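Local coordinates for GTPase HflX (Sulfolobus solfataricus P2, PDB 2QTH), which hydrolyses GTP, for which it is specific, and associates with the 50S ribosomal subunit, with a possible role in protein synthesis or ribosome biogenesis, at residues Gly183-Thr188 / Val231-Phe236; Ala260-Ile265 / Leu296-Lys301; Ile107-Leu112 / Lys155-Leu160; Glu21-Lys26 / Leu91-Leu96. All blocks are in the same frame, centred on the assembly; numbering follows the deposited sequence.

Contact 1: residues Gly183-Thr188 / Val231-Phe236; sequences GIVGYT and VDTVGF. With CD (cadmium ion), chain C; GDP (guanosine-5'-diphosphate), chain H.
Gly183 lies beside Val231, its CA 3.5 Å from Val231 O. The same oxygen accepts a hydrogen bond from Ile184 N (3.0 Å), nearly in line with the carbonyl. Val185 turns CG1 to Thr233 OG1 and CB to the Phe236 ring. Gly186 accepts a bond from Phe236 N, which sits above its carbonyl plane, while its own N gives a proton to a water that also bonds Val234 O. At its phi of 141° a side chain would collide with the carbonyl oxygen of Val185. Phe236 CG is anti to the carbonyl carbon (chi1 -49°), which lays the ring alongside Gly186. The Tyr187 ring receives Phe236 CB over its centre, 3.5 Å from the centroid, and the Phe236 ring edge-to-face, planes at 63°. Tyr187 OH bonds Ser280. A serine in place of Tyr187 would probably uncover Phe236 CB and leave Ser280 without this partner. Thr188 N then bonds Phe236 O at 3.1 Å. Asp232, through both carboxylate oxygens, and His97 hold a cadmium ion. Backbone bonds and stacked rings thus tie the P-loop start to the end of strand 226-232 and the turn after it; Gly186-Thr188 and Asp232-Gly235, the DxxG motif, probably belong to the GTP site.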
# COMPACT_ATOMS: atom_id res chain seq x y z
N GLY A 183 7.87 0.46 12.40
CA GLY A 183 7.17 0.35 11.13
C GLY A 183 5.72 0.01 11.24
O GLY A 183 5.33 -0.84 12.07
N ILE A 184 4.89 0.65 10.40
CA ILE A 184 3.43 0.46 10.53
C ILE A 184 3.07 -0.47 9.37
O ILE A 184 3.30 -0.08 8.16
CB ILE A 184 2.62 1.81 10.36
CG1 ILE A 184 2.78 2.78 11.56
CG2 ILE A 184 1.12 1.52 10.31
CD1 ILE A 184 4.13 3.05 11.94
N VAL A 185 2.48 -1.64 9.72
CA VAL A 185 2.11 -2.62 8.71
C VAL A 185 0.65 -2.95 8.88
O VAL A 185 0.01 -2.54 9.84
CB VAL A 185 3.02 -3.93 8.77
CG1 VAL A 185 4.44 -3.55 8.55
CG2 VAL A 185 2.82 -4.57 10.20
N GLY A 186 0.10 -3.69 7.92
CA GLY A 186 -1.32 -4.01 7.95
C GLY A 186 -1.92 -3.97 6.56
O GLY A 186 -1.33 -3.35 5.64
N TYR A 187 -3.10 -4.58 6.40
CA TYR A 187 -3.79 -4.61 5.08
C TYR A 187 -4.29 -3.26 4.67
O TYR A 187 -4.49 -2.40 5.49
CB TYR A 187 -4.99 -5.51 5.14
CG TYR A 187 -4.56 -6.92 4.72
CD1 TYR A 187 -4.17 -7.87 5.69
CD2 TYR A 187 -4.55 -7.28 3.38
CE1 TYR A 187 -3.77 -9.15 5.34
CE2 TYR A 187 -4.08 -8.55 3.00
CZ TYR A 187 -3.76 -9.46 3.98
OH TYR A 187 -3.36 -10.68 3.60
N THR A 188 -4.48 -3.09 3.37
CA THR A 188 -5.01 -1.88 2.80
C THR A 188 -6.30 -1.64 3.52
O THR A 188 -7.04 -2.60 3.81
CB THR A 188 -5.37 -2.14 1.27
OG1 THR A 188 -4.21 -2.69 0.65
CG2 THR A 188 -5.93 -0.87 0.50
N VAL A 231 7.82 4.80 10.43
CA VAL A 231 8.07 4.39 9.05
C VAL A 231 6.81 3.85 8.40
O VAL A 231 6.28 2.81 8.81
CB VAL A 231 9.18 3.32 8.97
CG1 VAL A 231 9.34 2.83 7.54
CG2 VAL A 231 10.49 3.88 9.49
N ASP A 232 6.32 4.55 7.38
CA ASP A 232 5.27 4.03 6.52
C ASP A 232 5.80 2.93 5.59
O ASP A 232 6.40 3.22 4.56
CB ASP A 232 4.64 5.15 5.69
CG ASP A 232 3.29 4.77 5.11
OD1 ASP A 232 2.81 3.65 5.41
OD2 ASP A 232 2.71 5.58 4.36
N THR A 233 5.57 1.68 5.97
CA THR A 233 5.75 0.56 5.06
C THR A 233 4.52 0.39 4.17
O THR A 233 3.39 0.64 4.58
CB THR A 233 6.01 -0.75 5.82
OG1 THR A 233 4.76 -1.39 6.12
CG2 THR A 233 6.75 -0.48 7.12
N VAL A 234 4.76 -0.05 2.93
CA VAL A 234 3.68 -0.54 2.08
C VAL A 234 2.77 -1.50 2.82
O VAL A 234 3.22 -2.25 3.69
CB VAL A 234 4.23 -1.23 0.82
CG1 VAL A 234 4.80 -2.60 1.17
CG2 VAL A 234 3.14 -1.36 -0.24
N GLY A 235 1.48 -1.48 2.48
CA GLY A 235 0.51 -2.37 3.11
C GLY A 235 0.64 -3.82 2.64
O GLY A 235 1.27 -4.05 1.60
N PHE A 236 0.04 -4.78 3.37
CA PHE A 236 -0.37 -6.02 2.77
C PHE A 236 -1.49 -5.71 1.75
O PHE A 236 -2.46 -5.05 2.04
CB PHE A 236 -0.90 -6.98 3.81
CG PHE A 236 -0.01 -7.12 5.01
CD1 PHE A 236 1.34 -7.30 4.87
CD2 PHE A 236 -0.57 -7.14 6.27
CE1 PHE A 236 2.18 -7.53 6.02
CE2 PHE A 236 0.22 -7.33 7.45
CZ PHE A 236 1.61 -7.52 7.30
CD CD C . 1.54 4.17 3.13
PB GDP H . -4.70 2.31 4.92
O1B GDP H . -4.95 1.94 3.45
O2B GDP H . -4.28 1.07 5.67
O3B GDP H . -3.58 3.27 4.95
O3A GDP H . -5.91 2.98 5.66
PA GDP H . -6.11 4.65 5.89
O1A GDP H . -5.62 5.37 7.07
O2A GDP H . -5.76 5.36 4.59
O5' GDP H . -7.68 4.49 6.23
C5' GDP H . -8.51 3.64 5.44
C4' GDP H . -9.86 4.35 5.37
O4' GDP H . -10.48 4.13 6.64
C3' GDP H . -9.78 5.86 5.21
O3' GDP H . -11.06 6.25 4.71
C2' GDP H . -9.67 6.35 6.64
O2' GDP H . -10.29 7.62 6.80
C1' GDP H . -10.48 5.32 7.43
N9 GDP H . -10.00 5.12 8.82
C8 GDP H . -8.73 5.03 9.31
N7 GDP H . -8.69 4.85 10.68
C5 GDP H . -10.01 4.85 11.08
C6 GDP H . -10.76 4.73 12.36
O6 GDP H . -10.14 4.58 13.40
N1 GDP H . -12.12 4.75 12.37
C2 GDP H . -12.82 4.91 11.25
N2 GDP H . -14.18 4.95 11.37
N3 GDP H . -12.21 5.04 10.00
C4 GDP H . -10.85 5.03 9.87
O HOH W 1 2.06 -4.24 5.78
O HOH W 2 1.43 1.64 3.33
O HOH W 3 0.59 6.17 2.17
O HOH W 4 0.03 4.31 4.79
O HOH W 5 -0.28 3.65 1.54

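Contact 2: residues Ala260-Ile265 / Leu296-Lys301. With GDP (guanosine-5'-diphosphate), chain H.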
# COMPACT_ATOMS: atom_id res chain seq x y z
N ALA A 260 10.89 -2.39 15.53
CA ALA A 260 9.63 -2.92 16.04
C ALA A 260 8.55 -2.59 15.00
O ALA A 260 8.78 -1.76 14.10
CB ALA A 260 9.27 -2.33 17.42
N LEU A 261 7.39 -3.20 15.13
CA LEU A 261 6.28 -2.97 14.17
C LEU A 261 4.98 -2.69 14.90
O LEU A 261 4.71 -3.23 15.98
CB LEU A 261 6.08 -4.20 13.23
CG LEU A 261 7.25 -4.65 12.35
CD1 LEU A 261 6.89 -5.91 11.55
CD2 LEU A 261 7.77 -3.54 11.46
N ILE A 262 4.15 -1.86 14.29
CA ILE A 262 2.77 -1.70 14.72
C ILE A 262 1.95 -2.40 13.65
O ILE A 262 2.03 -2.00 12.49
CB ILE A 262 2.36 -0.19 14.75
CG1 ILE A 262 3.17 0.53 15.92
CG2 ILE A 262 0.73 -0.03 14.86
CD1 ILE A 262 3.18 2.17 15.93
N LEU A 263 1.13 -3.39 14.05
CA LEU A 263 0.25 -4.08 13.10
C LEU A 263 -1.17 -3.64 13.26
O LEU A 263 -1.79 -3.76 14.38
CB LEU A 263 0.29 -5.59 13.36
CG LEU A 263 -0.71 -6.43 12.59
CD1 LEU A 263 -0.50 -6.35 11.09
CD2 LEU A 263 -0.61 -8.03 13.07
N VAL A 264 -1.69 -3.10 12.19
CA VAL A 264 -2.99 -2.44 12.24
C VAL A 264 -3.99 -3.41 11.71
O VAL A 264 -3.72 -4.04 10.66
CB VAL A 264 -3.11 -1.05 11.48
CG1 VAL A 264 -4.39 -0.35 11.98
CG2 VAL A 264 -1.90 -0.10 11.81
N ILE A 265 -5.13 -3.53 12.39
CA ILE A 265 -6.20 -4.53 12.07
C ILE A 265 -7.52 -3.84 12.17
O ILE A 265 -7.79 -3.12 13.16
CB ILE A 265 -6.25 -5.73 13.06
CG1 ILE A 265 -4.85 -6.38 13.18
CG2 ILE A 265 -7.30 -6.83 12.55
CD1 ILE A 265 -4.38 -7.11 11.86
N LEU A 296 3.42 -4.40 18.19
CA LEU A 296 2.29 -3.84 18.89
C LEU A 296 1.10 -3.90 17.94
O LEU A 296 1.13 -3.27 16.87
CB LEU A 296 2.56 -2.37 19.19
CG LEU A 296 1.41 -1.51 19.78
CD1 LEU A 296 0.82 -2.07 21.07
CD2 LEU A 296 1.91 0.03 20.07
N VAL A 297 0.02 -4.57 18.34
CA VAL A 297 -1.14 -4.75 17.48
C VAL A 297 -2.17 -3.67 17.86
O VAL A 297 -2.46 -3.50 19.04
CB VAL A 297 -1.75 -6.21 17.62
CG1 VAL A 297 -2.88 -6.39 16.63
CG2 VAL A 297 -0.68 -7.29 17.42
N THR A 298 -2.68 -2.89 16.87
CA THR A 298 -3.70 -1.96 17.19
C THR A 298 -4.97 -2.34 16.46
O THR A 298 -5.02 -2.29 15.23
CB THR A 298 -3.31 -0.49 16.80
OG1 THR A 298 -2.95 -0.42 15.40
CG2 THR A 298 -2.06 -0.09 17.52
N LEU A 299 -6.01 -2.60 17.24
CA LEU A 299 -7.28 -2.98 16.70
C LEU A 299 -7.97 -1.65 16.48
O LEU A 299 -8.25 -0.95 17.44
CB LEU A 299 -7.91 -3.89 17.76
CG LEU A 299 -9.20 -4.58 17.36
CD1 LEU A 299 -8.85 -5.44 16.08
CD2 LEU A 299 -9.75 -5.45 18.49
N ASN A 300 -8.13 -1.22 15.22
CA ASN A 300 -8.48 0.15 14.87
C ASN A 300 -9.92 0.20 14.44
O ASN A 300 -10.52 -0.84 14.22
CB ASN A 300 -7.57 0.59 13.65
CG ASN A 300 -7.65 2.09 13.33
OD1 ASN A 300 -7.78 2.93 14.21
ND2 ASN A 300 -7.56 2.42 12.04
N LYS A 301 -10.44 1.42 14.29
CA LYS A 301 -11.79 1.72 13.79
C LYS A 301 -12.83 1.30 14.79
O LYS A 301 -13.97 1.02 14.42
CB LYS A 301 -12.09 1.09 12.41
CG LYS A 301 -11.03 1.36 11.39
CD LYS A 301 -11.51 0.90 9.94
CE LYS A 301 -10.59 1.40 8.85
NZ LYS A 301 -11.18 1.15 7.44
PB GDP H . -4.70 2.31 4.92
O1B GDP H . -4.95 1.94 3.45
O2B GDP H . -4.28 1.07 5.67
O3B GDP H . -3.58 3.27 4.95
O3A GDP H . -5.91 2.98 5.66
PA GDP H . -6.11 4.65 5.89
O1A GDP H . -5.62 5.37 7.07
O2A GDP H . -5.76 5.36 4.59
O5' GDP H . -7.68 4.49 6.23
C5' GDP H . -8.51 3.64 5.44
C4' GDP H . -9.86 4.35 5.37
O4' GDP H . -10.48 4.13 6.64
C3' GDP H . -9.78 5.86 5.21
O3' GDP H . -11.06 6.25 4.71
C2' GDP H . -9.67 6.35 6.64
O2' GDP H . -10.29 7.62 6.80
C1' GDP H . -10.48 5.32 7.43
N9 GDP H . -10.00 5.12 8.82
C8 GDP H . -8.73 5.03 9.31
N7 GDP H . -8.69 4.85 10.68
C5 GDP H . -10.01 4.85 11.08
C6 GDP H . -10.76 4.73 12.36
O6 GDP H . -10.14 4.58 13.40
N1 GDP H . -12.12 4.75 12.37
C2 GDP H . -12.82 4.91 11.25
N2 GDP H . -14.18 4.95 11.37
N3 GDP H . -12.21 5.04 10.00
C4 GDP H . -10.85 5.03 9.87
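Asn300 N gives its proton to Ile265 O at 2.8 Å, with an N-H...O angle of 179°. This is the last rung of a parallel ladder. Before it, Leu261 O takes Leu296 N, Leu296 O takes Leu263 N, Leu263 O takes Thr298 N and Thr298 O takes Ile265 N. The axes of these strand segments come within 4.6 Å, at 21° to each other.

Ile262, Val264, Leu296 and Thr298 share one face of the sheet. Val264 CG1 lies 3.7 Å from both Thr298 OG1 and Asn300 CB. Thr298 OG1 stands between the backbone N and the carbonyl carbon (chi1 55°), beside the methyl groups of Val264. It is buried here and has no polar partner. The other face carries Leu263, Ile265, Val297 and Leu299. There Ile265 CG1 meets Val297 CG1 at 4.0 Å, and Ile265 CB meets Leu299 CD1.

Beyond the ladder the chain reaches GDP. Asn300 ND2 lies 3.0 Å from N7 of the guanine, and it bonds Ser190 O of the P-loop. Asn300 OD1 accepts a bond from Ala335 N. The extended Lys301 chain runs along the base, with CG 3.5 Å from GDP C6. Its NZ bonds the ribose O4' at 3.2 Å and also Asn189 O. An alanine at Lys301 would probably uncover this part of the base and leave the ribose O4' and Asn189 O without their lysine partner. Strand 260-266, helix 271-288 and strand 295-300 form a beta-alpha-beta unit, whose second strand ends in Asn300, the first residue of the Asn-Lys-Ile-Asp guanine-recognition motif of P-loop GTPases.

Contact 3: residues Ile107-Leu112 / Lys155-Leu160; sequences IELARL and KLMKEL. With CD (cadmium ion), chain E.
The long helices 101-121 and 145-164 of the GTPase middle region pack here with Leu109 against Leu156, Met157 and Leu160. Their axes lie 10.1 Å apart at closest approach, with 150° between their directions, so the pair is roughly antiparallel. No hydrogen bond crosses the contact. Leu109 has the largest share of the buried surface. Its CG points away from the backbone N (chi1 -180°), which carries the two methyls across to the other helix. CD1 meets Met157 CG at 3.8 Å, the two side chains crossing at about a right angle. CD2 meets Leu160 CD1, also at 3.8 Å. Leu156 answers from the second helix through a single methyl. Leu156 CD1 lies 3.4 Å from Glu108 CG and 3.7 Å from Leu109 N. Leu156 CD1 is also 3.9 Å from Leu112 CD1.

Glu108 therefore lends only its aliphatic part to this packing. A bend at chi2 (86°) turns its carboxylate aside to a cadmium ion, which both oxygens bind, OE1 at 2.3 Å. OE2 also accepts a hydrogen bond from Arg152. Ile153 of helix 145-164 extends the apolar patch round Leu109 and Leu112. Helices 101-121 and 145-164, successive in the chain and roughly antiparallel, thus form a helical hairpin with an apolar seam.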
# COMPACT_ATOMS: atom_id res chain seq x y z
N ILE A 107 11.00 -2.73 -9.05
CA ILE A 107 9.86 -1.92 -9.50
C ILE A 107 10.10 -1.46 -10.93
O ILE A 107 9.24 -1.54 -11.78
CB ILE A 107 9.61 -0.73 -8.53
CG1 ILE A 107 9.08 -1.27 -7.16
CG2 ILE A 107 8.51 0.36 -9.19
CD1 ILE A 107 9.39 -0.35 -5.90
N GLU A 108 11.30 -0.96 -11.20
CA GLU A 108 11.67 -0.51 -12.51
C GLU A 108 11.65 -1.68 -13.59
O GLU A 108 11.11 -1.51 -14.71
CB GLU A 108 13.08 0.08 -12.43
CG GLU A 108 13.72 0.22 -13.79
CD GLU A 108 13.42 1.47 -14.57
OE1 GLU A 108 12.45 2.17 -14.28
OE2 GLU A 108 14.21 1.75 -15.54
N LEU A 109 12.13 -2.85 -13.15
CA LEU A 109 12.10 -4.07 -13.97
C LEU A 109 10.67 -4.39 -14.33
O LEU A 109 10.37 -4.59 -15.48
CB LEU A 109 12.70 -5.23 -13.19
CG LEU A 109 12.71 -6.59 -14.00
CD1 LEU A 109 13.44 -6.48 -15.36
CD2 LEU A 109 13.30 -7.66 -13.11
N ALA A 110 9.78 -4.48 -13.35
CA ALA A 110 8.34 -4.62 -13.67
C ALA A 110 7.71 -3.57 -14.60
O ALA A 110 6.80 -3.88 -15.46
CB ALA A 110 7.47 -4.82 -12.36
N ARG A 111 8.05 -2.29 -14.35
CA ARG A 111 7.46 -1.21 -15.20
C ARG A 111 7.99 -1.39 -16.71
O ARG A 111 7.25 -1.24 -17.73
CB ARG A 111 7.89 0.16 -14.60
CG ARG A 111 7.21 0.52 -13.35
CD ARG A 111 7.81 1.93 -12.82
NE ARG A 111 6.82 2.56 -11.94
CZ ARG A 111 7.09 3.60 -11.17
NH1 ARG A 111 8.34 4.07 -11.12
NH2 ARG A 111 6.14 4.17 -10.51
N LEU A 112 9.26 -1.71 -16.84
CA LEU A 112 9.86 -1.97 -18.18
C LEU A 112 9.17 -3.13 -18.88
O LEU A 112 8.84 -3.04 -20.08
CB LEU A 112 11.37 -2.29 -18.03
CG LEU A 112 12.21 -1.02 -17.69
CD1 LEU A 112 13.62 -1.41 -17.49
CD2 LEU A 112 12.15 0.05 -18.84
N LYS A 155 19.95 -6.01 -18.20
CA LYS A 155 20.83 -5.46 -17.20
C LYS A 155 20.31 -5.57 -15.75
O LYS A 155 21.05 -6.00 -14.84
CB LYS A 155 21.26 -4.01 -17.54
CG LYS A 155 22.29 -3.46 -16.60
CD LYS A 155 22.36 -1.93 -16.77
CE LYS A 155 23.47 -1.29 -15.94
NZ LYS A 155 22.97 0.02 -15.40
N LEU A 156 19.05 -5.16 -15.53
CA LEU A 156 18.51 -5.17 -14.15
C LEU A 156 18.41 -6.62 -13.63
O LEU A 156 18.74 -6.88 -12.48
CB LEU A 156 17.12 -4.49 -14.09
CG LEU A 156 17.06 -2.96 -14.07
CD1 LEU A 156 15.61 -2.51 -14.36
CD2 LEU A 156 17.54 -2.40 -12.75
N MET A 157 17.91 -7.52 -14.45
CA MET A 157 17.83 -8.94 -14.09
C MET A 157 19.19 -9.54 -13.72
O MET A 157 19.32 -10.31 -12.70
CB MET A 157 17.24 -9.77 -15.23
CG MET A 157 15.96 -9.29 -15.68
SD MET A 157 14.85 -10.51 -16.36
CE MET A 157 15.23 -10.52 -18.12
N LYS A 158 20.19 -9.20 -14.56
CA LYS A 158 21.59 -9.44 -14.27
C LYS A 158 21.99 -8.93 -12.90
O LYS A 158 22.39 -9.73 -12.02
CB LYS A 158 22.48 -8.88 -15.37
CG LYS A 158 23.94 -9.43 -15.30
CD LYS A 158 25.04 -8.42 -15.81
CE LYS A 158 25.57 -7.45 -14.71
NZ LYS A 158 25.66 -8.01 -13.31
N GLU A 159 21.88 -7.62 -12.68
CA GLU A 159 22.19 -7.02 -11.36
C GLU A 159 21.37 -7.55 -10.18
O GLU A 159 21.90 -7.69 -9.07
CB GLU A 159 22.12 -5.51 -11.43
CG GLU A 159 23.08 -4.95 -12.47
CD GLU A 159 22.85 -3.50 -12.78
OE1 GLU A 159 21.67 -3.07 -12.77
OE2 GLU A 159 23.84 -2.80 -13.05
N LEU A 160 20.10 -7.87 -10.39
CA LEU A 160 19.29 -8.47 -9.33
C LEU A 160 19.78 -9.90 -8.94
O LEU A 160 19.94 -10.18 -7.76
CB LEU A 160 17.82 -8.48 -9.66
CG LEU A 160 17.06 -7.16 -9.51
CD1 LEU A 160 15.72 -7.37 -10.22
CD2 LEU A 160 16.86 -6.71 -8.08
CD CD E . 12.42 3.59 -16.13

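Contact 4: residues Glu21-Lys26 / Leu91-Leu96. With CD (cadmium ion), chain B.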
# COMPACT_ATOMS: atom_id res chain seq x y z
N GLU A 21 -5.09 6.57 -2.88
CA GLU A 21 -4.56 7.46 -1.83
C GLU A 21 -3.19 6.95 -1.35
O GLU A 21 -2.30 7.75 -1.14
CB GLU A 21 -5.58 7.59 -0.69
CG GLU A 21 -6.85 8.38 -1.18
CD GLU A 21 -7.93 8.47 -0.04
OE1 GLU A 21 -7.73 7.82 1.01
OE2 GLU A 21 -8.96 9.18 -0.21
N GLY A 22 -2.98 5.64 -1.27
CA GLY A 22 -1.57 5.15 -0.99
C GLY A 22 -0.56 5.50 -2.11
O GLY A 22 0.65 5.47 -1.89
N ALA A 23 -1.04 5.84 -3.31
CA ALA A 23 -0.19 6.32 -4.35
C ALA A 23 -0.13 7.87 -4.37
O ALA A 23 0.37 8.43 -5.38
CB ALA A 23 -0.64 5.73 -5.76
N ASN A 24 -0.59 8.49 -3.27
CA ASN A 24 -0.57 9.98 -3.11
C ASN A 24 -1.49 10.75 -4.09
O ASN A 24 -1.12 11.81 -4.56
CB ASN A 24 0.86 10.47 -3.40
CG ASN A 24 1.12 11.83 -2.86
OD1 ASN A 24 0.43 12.26 -1.90
ND2 ASN A 24 2.09 12.55 -3.46
N TYR A 25 -2.60 10.16 -4.49
CA TYR A 25 -3.59 10.87 -5.33
C TYR A 25 -4.81 11.14 -4.47
O TYR A 25 -5.15 10.33 -3.60
CB TYR A 25 -3.99 10.02 -6.56
CG TYR A 25 -2.91 9.87 -7.60
CD1 TYR A 25 -2.78 10.77 -8.62
CD2 TYR A 25 -1.99 8.82 -7.54
CE1 TYR A 25 -1.74 10.61 -9.58
CE2 TYR A 25 -0.98 8.68 -8.47
CZ TYR A 25 -0.83 9.55 -9.43
OH TYR A 25 0.16 9.33 -10.34
N LYS A 26 -5.44 12.28 -4.72
CA LYS A 26 -6.78 12.57 -4.33
C LYS A 26 -7.82 12.13 -5.34
O LYS A 26 -7.75 12.52 -6.47
CB LYS A 26 -6.93 14.08 -4.11
CG LYS A 26 -8.31 14.39 -3.43
CD LYS A 26 -8.32 15.80 -2.79
CE LYS A 26 -9.74 16.19 -2.32
NZ LYS A 26 -9.89 17.71 -2.11
N LEU A 91 2.37 -0.50 -8.81
CA LEU A 91 3.83 -0.24 -8.90
C LEU A 91 4.14 1.18 -8.36
O LEU A 91 5.16 1.42 -7.69
CB LEU A 91 4.37 -0.42 -10.38
CG LEU A 91 4.45 -1.94 -10.71
CD1 LEU A 91 4.45 -2.05 -12.23
CD2 LEU A 91 5.71 -2.58 -10.04
N GLU A 92 3.22 2.14 -8.64
CA GLU A 92 3.36 3.53 -8.04
C GLU A 92 3.35 3.55 -6.50
O GLU A 92 4.21 4.17 -5.87
CB GLU A 92 2.29 4.52 -8.65
CG GLU A 92 2.50 5.93 -8.14
CD GLU A 92 3.59 6.61 -8.99
OE1 GLU A 92 4.03 6.05 -10.04
OE2 GLU A 92 4.01 7.76 -8.67
N ILE A 93 2.41 2.83 -5.91
CA ILE A 93 2.37 2.62 -4.44
C ILE A 93 3.72 2.04 -3.96
O ILE A 93 4.33 2.54 -3.01
CB ILE A 93 1.24 1.65 -4.06
CG1 ILE A 93 -0.10 2.24 -4.47
CG2 ILE A 93 1.28 1.31 -2.52
CD1 ILE A 93 -1.32 1.44 -4.14
N PHE A 94 4.23 1.04 -4.69
CA PHE A 94 5.52 0.44 -4.23
C PHE A 94 6.66 1.45 -4.33
O PHE A 94 7.48 1.57 -3.40
CB PHE A 94 5.86 -0.84 -4.99
CG PHE A 94 4.73 -1.92 -5.01
CD1 PHE A 94 3.69 -1.93 -4.09
CD2 PHE A 94 4.86 -3.00 -5.90
CE1 PHE A 94 2.68 -2.94 -4.14
CE2 PHE A 94 3.85 -4.08 -5.94
CZ PHE A 94 2.78 -4.02 -5.06
N ALA A 95 6.73 2.14 -5.48
CA ALA A 95 7.79 3.13 -5.73
C ALA A 95 7.77 4.19 -4.61
O ALA A 95 8.79 4.65 -4.22
CB ALA A 95 7.54 3.76 -7.09
N LEU A 96 6.59 4.56 -4.10
CA LEU A 96 6.48 5.60 -3.07
C LEU A 96 6.87 5.03 -1.71
O LEU A 96 7.30 5.80 -0.81
CB LEU A 96 5.09 6.27 -3.08
CG LEU A 96 4.74 7.03 -4.38
CD1 LEU A 96 3.21 7.55 -4.18
CD2 LEU A 96 5.67 8.23 -4.51
CD CD B . 5.16 8.06 -10.50
O HOH W 6 2.45 9.52 -7.22
O HOH W 7 2.93 9.01 -11.37
O HOH W 8 4.83 6.99 -12.63
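Ala23, Leu96 and Ile93 bury the most surface where the end of helix 13-22 meets helix 86-97. Ala23 CB lies 3.8 Å from Ile93 CG1 and 3.9 Å from Glu92 CG. Leu96 comes in through one methyl: its CD1 touches Ala23 O at 3.2 Å and Asn24 CB at 3.8 Å. Ile93 CG1 stands anti to the carbonyl carbon (chi1 -62°) and also reaches the Gly22 backbone.

A Schellman motif ends the first helix. Asn24, with positive phi, is its C-prime residue, and Asn24 N bonds Glu21 O while Tyr25 N bonds Val20 O. This turn presents Ala23 O to Leu96 and to a water that gives protons to Ala23 O and Glu92 OE2 (2.8 Å). The water is a polar bridge between segments that share no direct hydrogen bond. Glu92 also binds a cadmium ion with both carboxylate oxygens, OE2 at 2.2 Å. Its CG lies near the edge of the Tyr25 ring, whose OH bonds Glu82.

Past the turn, Lys26 begins strand 26-31 and pairs with strand 3-7. On helix 86-97, Leu91 and Phe94 lean on helices 101-121 and 245-253, while Ile93 packs on Leu19 of helix 13-22.

From the N terminus, contact 4 comes first. With 64 residues between its segments, it brings the end of helix 13-22 to helix 86-97. Contact 3 follows, bringing helix 145-164 back to helix 101-121. Contact 1 then joins strand 181-186 to strand 226-232, and contact 2 joins strand 260-266 to strand 295-300. All four are in series, and none nests in or crosses another. Contacts 1 and 2 share the six-stranded sheet and GDP, with Gly183 and Val185 bonding to Ile262. Contact 4 touches contact 1 where Val234 packs on Ile93 and Phe94. It also touches contact 3, through Ile107 on Phe94 and Ala110 on Leu91. Helix 86-97 thus bridges the nucleotide-binding part and the helical middle region.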